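Local atomic coordinates of S-adenosylmethionine tRNA ribosyltransferase (Rhodococcus sp., PDB entry 2NS0), a protein that is of unknown function but may act as an S-adenosylmethionine tRNA ribosyltransferase, and belongs to a small helix-turn-helix-related family. Residues A[25-30]-A[77-82]. Numbering follows the deposited sequence.
Sequences ICPSDV and IRIRWT
Ile25 and Ile79 form a single antiparallel bridge of the hydrogen-bonded kind, Ile25 N giving to Ile79 O at 2.9 Å and Ile79 N to Ile25 O at 2.7 Å. The bridge ties the loop that follows helix 5-18 to strand 78-81, on the side of that strand away from strand 59-63. Beta-branched isoleucines suit both the extended backbone and the core. CG1 of Ile25, set between its own N and carbonyl carbon (chi1 61°), meets Ile79 CB at 3.8 Å, and the side chain also touches Leu16 of helix 5-18. Next to the bridge, Pro27 lays its ring across Ile77 at about a right angle, Pro27 CG to Ile77 CG1 3.7 Å; in the first helical turn its missing N-H costs no helix bond. Arg78 folds back, bent at chi2 (-53°) and chi3 (-62°), bringing one guanidinium face over the Ile25-Cys26 peptide and Arg78 NH1 to 3.6 Å from Cys26 CB. Arg78 NE donates to Ser24 OG. Asp29 OD2 accepts the N-H of Cys26, the N-cap residue, at 3.1 Å from above the carboxylate plane; separately, Asp29 N bonds Cys26 O. An acid suits this first turn, its charge probably favourable to the helix dipole. One water joins Asp29 OD2 to Arg78 NH2, so their opposite charges probably attract without a direct salt bridge.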
ATOM      1  N   ILE A  25      -3.714   2.188   5.777  1.00 18.71           N
ATOM      2  CA  ILE A  25      -3.323   3.322   4.969  1.00 17.15           C
ATOM      3  C   ILE A  25      -3.959   3.106   3.631  1.00 16.61           C
ATOM      4  O   ILE A  25      -4.494   2.039   3.365  1.00 15.49           O
ATOM      5  CB  ILE A  25      -1.752   3.492   4.808  1.00 17.49           C
ATOM      6  CG1 ILE A  25      -1.102   2.275   4.119  1.00 16.05           C
ATOM      7  CG2 ILE A  25      -1.099   3.846   6.172  1.00 16.62           C
ATOM      8  CD1 ILE A  25       0.381   2.456   3.776  1.00 17.54           C
ATOM      9  N   CYS A  26      -3.912   4.133   2.798  1.00 15.83           N
ATOM     10  CA  CYS A  26      -4.405   4.018   1.433  1.00 15.81           C
ATOM     11  C   CYS A  26      -3.225   4.328   0.513  1.00 15.86           C
ATOM     12  O   CYS A  26      -2.182   4.868   0.959  1.00 15.14           O
ATOM     13  CB  CYS A  26      -5.578   4.989   1.200  1.00 15.06           C
ATOM     14  SG  CYS A  26      -5.167   6.711   1.532  1.00 18.49           S
ATOM     15  N   PRO A  27      -3.346   3.946  -0.760  1.00 15.73           N
ATOM     16  CA  PRO A  27      -2.266   4.199  -1.732  1.00 15.83           C
ATOM     17  C   PRO A  27      -1.835   5.683  -1.813  1.00 16.75           C
ATOM     18  O   PRO A  27      -0.654   5.966  -1.920  1.00 17.23           O
ATOM     19  CB  PRO A  27      -2.884   3.757  -3.077  1.00 15.72           C
ATOM     20  CG  PRO A  27      -3.921   2.753  -2.706  1.00 15.94           C
ATOM     21  CD  PRO A  27      -4.472   3.191  -1.339  1.00 14.96           C
ATOM     22  N   SER A  28      -2.769   6.623  -1.735  1.00 17.63           N
ATOM     23  CA  SER A  28      -2.373   8.032  -1.748  1.00 17.33           C
ATOM     24  C   SER A  28      -1.486   8.437  -0.561  1.00 17.88           C
ATOM     25  O   SER A  28      -0.688   9.344  -0.708  1.00 17.09           O
ATOM     26  CB  SER A  28      -3.570   8.994  -1.950  1.00 18.11           C
ATOM     27  OG  SER A  28      -4.374   9.184  -0.772  1.00 18.11           O
ATOM     28  N   ASP A  29      -1.613   7.778   0.592  1.00 17.59           N
ATOM     29  CA  ASP A  29      -0.734   8.057   1.738  1.00 18.82           C
ATOM     30  C   ASP A  29       0.728   7.735   1.359  1.00 19.10           C
ATOM     31  O   ASP A  29       1.643   8.480   1.712  1.00 19.34           O
ATOM     32  CB  ASP A  29      -1.087   7.175   2.955  1.00 17.99           C
ATOM     33  CG  ASP A  29      -2.398   7.576   3.657  1.00 17.75           C
ATOM     34  OD1 ASP A  29      -2.856   8.744   3.589  1.00 15.64           O
ATOM     35  OD2 ASP A  29      -2.963   6.696   4.320  1.00 17.94           O
ATOM     36  N   VAL A  30       0.941   6.597   0.691  1.00 19.59           N
ATOM     37  CA  VAL A  30       2.257   6.206   0.172  1.00 19.05           C
ATOM     38  C   VAL A  30       2.734   7.190  -0.917  1.00 18.89           C
ATOM     39  O   VAL A  30       3.829   7.717  -0.841  1.00 19.21           O
ATOM     40  CB  VAL A  30       2.223   4.735  -0.402  1.00 19.29           C
ATOM     41  CG1 VAL A  30       3.663   4.197  -0.687  1.00 21.79           C
ATOM     42  CG2 VAL A  30       1.487   3.807   0.518  1.00 18.65           C
ATOM     43  N   ILE A  77      -8.913   1.446  -1.943  1.00 17.20           N
ATOM     44  CA  ILE A  77      -8.592   0.253  -1.222  1.00 16.98           C
ATOM     45  C   ILE A  77      -7.846   0.663   0.057  1.00 16.81           C
ATOM     46  O   ILE A  77      -7.385   1.807   0.179  1.00 17.01           O
ATOM     47  CB  ILE A  77      -7.698  -0.706  -2.060  1.00 16.94           C
ATOM     48  CG1 ILE A  77      -6.383   0.034  -2.496  1.00 18.49           C
ATOM     49  CG2 ILE A  77      -8.536  -1.338  -3.240  1.00 16.37           C
ATOM     50  CD1 ILE A  77      -5.257  -0.786  -3.169  1.00 16.09           C
ATOM     51  N   ARG A  78      -7.740  -0.272   0.997  1.00 17.35           N
ATOM     52  CA  ARG A  78      -6.996  -0.050   2.253  1.00 17.42           C
ATOM     53  C   ARG A  78      -5.813  -1.003   2.316  1.00 17.34           C
ATOM     54  O   ARG A  78      -5.890  -2.099   1.777  1.00 16.20           O
ATOM     55  CB  ARG A  78      -7.903  -0.317   3.463  1.00 18.11           C
ATOM     56  CG  ARG A  78      -9.156   0.559   3.562  1.00 17.26           C
ATOM     57  CD  ARG A  78      -8.817   2.057   3.492  1.00 17.40           C
ATOM     58  NE  ARG A  78      -7.948   2.535   4.586  1.00 13.52           N
ATOM     59  CZ  ARG A  78      -7.575   3.810   4.700  1.00 14.47           C
ATOM     60  NH1 ARG A  78      -7.985   4.696   3.810  1.00 15.21           N
ATOM     61  NH2 ARG A  78      -6.804   4.221   5.690  1.00 16.52           N
ATOM     62  N   ILE A  79      -4.717  -0.594   2.965  1.00 17.81           N
ATOM     63  CA  ILE A  79      -3.550  -1.499   3.165  1.00 17.49           C
ATOM     64  C   ILE A  79      -3.263  -1.657   4.647  1.00 18.02           C
ATOM     65  O   ILE A  79      -3.159  -0.660   5.339  1.00 18.23           O
ATOM     66  CB  ILE A  79      -2.259  -0.970   2.444  1.00 17.52           C
ATOM     67  CG1 ILE A  79      -2.554  -0.624   0.972  1.00 18.52           C
ATOM     68  CG2 ILE A  79      -1.107  -1.955   2.563  1.00 17.20           C
ATOM     69  CD1 ILE A  79      -1.463   0.337   0.303  1.00 18.94           C
ATOM     70  N   ARG A  80      -3.151  -2.900   5.124  1.00 17.09           N
ATOM     71  CA  ARG A  80      -2.950  -3.210   6.547  1.00 17.66           C
ATOM     72  C   ARG A  80      -1.889  -4.309   6.694  1.00 17.71           C
ATOM     73  O   ARG A  80      -1.688  -5.139   5.782  1.00 18.07           O
ATOM     74  CB  ARG A  80      -4.282  -3.692   7.210  1.00 16.55           C
ATOM     75  CG  ARG A  80      -4.737  -5.092   6.750  1.00 15.73           C
ATOM     76  CD  ARG A  80      -6.214  -5.307   7.001  1.00 19.51           C
ATOM     77  NE  ARG A  80      -6.585  -6.717   6.858  1.00 20.27           N
ATOM     78  CZ  ARG A  80      -7.810  -7.221   7.014  1.00 21.23           C
ATOM     79  NH1 ARG A  80      -8.886  -6.453   7.326  1.00 15.87           N
ATOM     80  NH2 ARG A  80      -7.944  -8.526   6.870  1.00 18.25           N
ATOM     81  N   TRP A  81      -1.195  -4.309   7.825  1.00 18.88           N
ATOM     82  CA  TRP A  81      -0.383  -5.466   8.218  1.00 18.55           C
ATOM     83  C   TRP A  81      -1.288  -6.694   8.275  1.00 20.04           C
ATOM     84  O   TRP A  81      -2.423  -6.633   8.770  1.00 19.68           O
ATOM     85  CB  TRP A  81       0.180  -5.231   9.612  1.00 19.60           C
ATOM     86  CG  TRP A  81       1.286  -4.203   9.741  1.00 17.44           C
ATOM     87  CD1 TRP A  81       1.357  -3.191  10.665  1.00 18.04           C
ATOM     88  CD2 TRP A  81       2.477  -4.103   8.937  1.00 18.06           C
ATOM     89  NE1 TRP A  81       2.514  -2.495  10.502  1.00 16.88           N
ATOM     90  CE2 TRP A  81       3.221  -3.022   9.442  1.00 17.15           C
ATOM     91  CE3 TRP A  81       2.995  -4.848   7.852  1.00 15.66           C
ATOM     92  CZ2 TRP A  81       4.485  -2.644   8.907  1.00 19.93           C
ATOM     93  CZ3 TRP A  81       4.225  -4.480   7.312  1.00 19.68           C
ATOM     94  CH2 TRP A  81       4.964  -3.376   7.841  1.00 18.64           C
ATOM     95  N   THR A  82      -0.805  -7.820   7.775  1.00 20.22           N
ATOM     96  CA  THR A  82      -1.428  -9.104   8.076  1.00 21.58           C
ATOM     97  C   THR A  82      -1.348  -9.350   9.597  1.00 23.58           C
ATOM     98  O   THR A  82      -0.305  -9.097  10.239  1.00 23.13           O
ATOM     99  CB  THR A  82      -0.703 -10.226   7.336  1.00 21.00           C
ATOM    100  OG1 THR A  82      -0.705  -9.920   5.947  1.00 19.09           O
ATOM    101  CG2 THR A  82      -1.385 -11.576   7.507  1.00 21.36           C
TER
HETATM  102  O   HOH W   1      -5.167   6.772   5.576  1.00 22.42           O